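Local coordinates for protein hydroxylase (Rhodococcus sp., PDB 2OR0) that probably acts as a flavin-dependent monooxygenase of the acyl-CoA dehydrogenase superfamily, using reduced flavin and molecular oxygen to hydroxylate a substrate that remains unidentified, at residues G257-A260 with A261-I265. Residues are numbered along the deposited sequence; the frame is centred on the assembly and turned at random.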
ATOM      1  N   GLY A 257       0.672   2.042  -3.946  1.00 25.20           N
ATOM      2  CA  GLY A 257       0.407   2.594  -2.630  1.00 24.91           C
ATOM      3  C   GLY A 257       1.328   2.050  -1.552  1.00 24.63           C
ATOM      4  O   GLY A 257       1.749   2.784  -0.645  1.00 25.42           O
ATOM      5  N   ILE A 258       1.629   0.762  -1.648  1.00 24.01           N
ATOM      6  CA  ILE A 258       2.421   0.060  -0.647  1.00 23.93           C
ATOM      7  C   ILE A 258       3.906   0.534  -0.698  1.00 22.96           C
ATOM      8  O   ILE A 258       4.476   0.891   0.310  1.00 23.28           O
ATOM      9  CB  ILE A 258       2.322  -1.486  -0.868  1.00 23.55           C
ATOM     10  CG1 ILE A 258       0.958  -2.001  -0.372  1.00 23.96           C
ATOM     11  CG2 ILE A 258       3.433  -2.201  -0.157  1.00 24.12           C
ATOM     12  CD1 ILE A 258       0.611  -3.381  -0.881  1.00 23.98           C
ATOM     13  N   THR A 259       4.492   0.522  -1.886  1.00 23.08           N
ATOM     14  CA  THR A 259       5.867   0.995  -2.086  1.00 23.34           C
ATOM     15  C   THR A 259       5.993   2.510  -1.886  1.00 23.70           C
ATOM     16  O   THR A 259       6.958   2.975  -1.273  1.00 24.12           O
ATOM     17  CB  THR A 259       6.403   0.517  -3.430  1.00 23.18           C
ATOM     18  OG1 THR A 259       6.285  -0.905  -3.452  1.00 24.25           O
ATOM     19  CG2 THR A 259       7.877   0.897  -3.625  1.00 19.32           C
ATOM     20  N   ALA A 260       4.995   3.283  -2.318  1.00 23.76           N
ATOM     21  CA  ALA A 260       4.965   4.711  -1.956  1.00 22.85           C
ATOM     22  C   ALA A 260       5.018   4.935  -0.443  1.00 23.67           C
ATOM     23  O   ALA A 260       5.756   5.796   0.036  1.00 23.69           O
ATOM     24  CB  ALA A 260       3.746   5.412  -2.561  1.00 23.31           C
ATOM     25  N   ALA A 261       4.240   4.156   0.321  1.00 23.56           N
ATOM     26  CA  ALA A 261       4.263   4.248   1.781  1.00 22.59           C
ATOM     27  C   ALA A 261       5.645   3.950   2.318  1.00 22.31           C
ATOM     28  O   ALA A 261       6.146   4.725   3.112  1.00 23.46           O
ATOM     29  CB  ALA A 261       3.216   3.318   2.413  1.00 22.55           C
ATOM     30  N   VAL A 262       6.284   2.875   1.845  1.00 22.13           N
ATOM     31  CA  VAL A 262       7.656   2.570   2.251  1.00 22.13           C
ATOM     32  C   VAL A 262       8.627   3.738   1.921  1.00 22.74           C
ATOM     33  O   VAL A 262       9.452   4.125   2.747  1.00 21.70           O
ATOM     34  CB  VAL A 262       8.165   1.255   1.633  1.00 22.93           C
ATOM     35  CG1 VAL A 262       9.673   1.060   1.904  1.00 21.39           C
ATOM     36  CG2 VAL A 262       7.356   0.040   2.199  1.00 22.81           C
ATOM     37  N   ILE A 263       8.519   4.286   0.706  1.00 22.79           N
ATOM     38  CA  ILE A 263       9.367   5.400   0.326  1.00 22.84           C
ATOM     39  C   ILE A 263       9.190   6.617   1.230  1.00 22.20           C
ATOM     40  O   ILE A 263      10.169   7.161   1.704  1.00 22.65           O
ATOM     41  CB  ILE A 263       9.265   5.736  -1.197  1.00 22.93           C
ATOM     42  CG1 ILE A 263       9.805   4.529  -2.003  1.00 23.36           C
ATOM     43  CG2 ILE A 263      10.110   6.966  -1.495  1.00 21.74           C
ATOM     44  CD1 ILE A 263       9.493   4.538  -3.531  1.00 22.69           C
ATOM     45  N   GLY A 264       7.948   7.027   1.471  1.00 22.00           N
ATOM     46  CA  GLY A 264       7.670   8.159   2.343  1.00 21.43           C
ATOM     47  C   GLY A 264       8.071   7.919   3.785  1.00 22.22           C
ATOM     48  O   GLY A 264       8.497   8.851   4.496  1.00 21.88           O
ATOM     49  N   ILE A 265       7.955   6.668   4.238  1.00 21.08           N
ATOM     50  CA  ILE A 265       8.463   6.330   5.564  1.00 21.56           C
ATOM     51  C   ILE A 265       9.977   6.606   5.655  1.00 21.20           C
ATOM     52  O   ILE A 265      10.444   7.147   6.625  1.00 21.54           O
ATOM     53  CB  ILE A 265       8.131   4.847   5.976  1.00 21.27           C
ATOM     54  CG1 ILE A 265       6.643   4.721   6.278  1.00 21.95           C
ATOM     55  CG2 ILE A 265       8.960   4.423   7.192  1.00 20.94           C
ATOM     56  CD1 ILE A 265       6.068   3.258   6.131  1.00 22.12           C
TER
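Gly257 O accepts Ala261 N at 3.0 Å, with an N-H...O angle of 153°; the donor stands above the carbonyl plane, and the methyl of Ala261 rests beside the same oxygen. One residue on, Ile258 O takes Val262 N with a straighter N-H, and Val262 CG2, which lies anti to its own carbonyl carbon, reaches back to 3.5 Å from that oxygen. The Ile258 side chain leaves the backbone directed away from 261-265 and packs on Trp97 and Ile101 of helix 93-102. This i to i+4 bonding, continued by the next two residues, marks a regular stretch of alpha-helix within helix 250-277, whose buried part here belongs to the helical bundle expected for the C-terminal domain of acyl-CoA dehydrogenase relatives. Thr259 supplies the side-chain pair: its CG2 meets Ile263 CD1 at 4.0 Å, the two side chains crossing at a slant. With chi1 at -56°, the methyl runs anti to the backbone N, while OG1 is turned back beside that nitrogen, where it hydrogen-bonds Gln341 and His386. Thr259 O receives Ile263 N at 2.8 Å, and Ile263 CG1 covers this oxygen at 3.3 Å. Ala260 O binds Gly264 N nearly end-on to the carbonyl, with an N-H...O angle of 172°, while the Ala260 methyl touches Val85 and Met86 of helix 78-91.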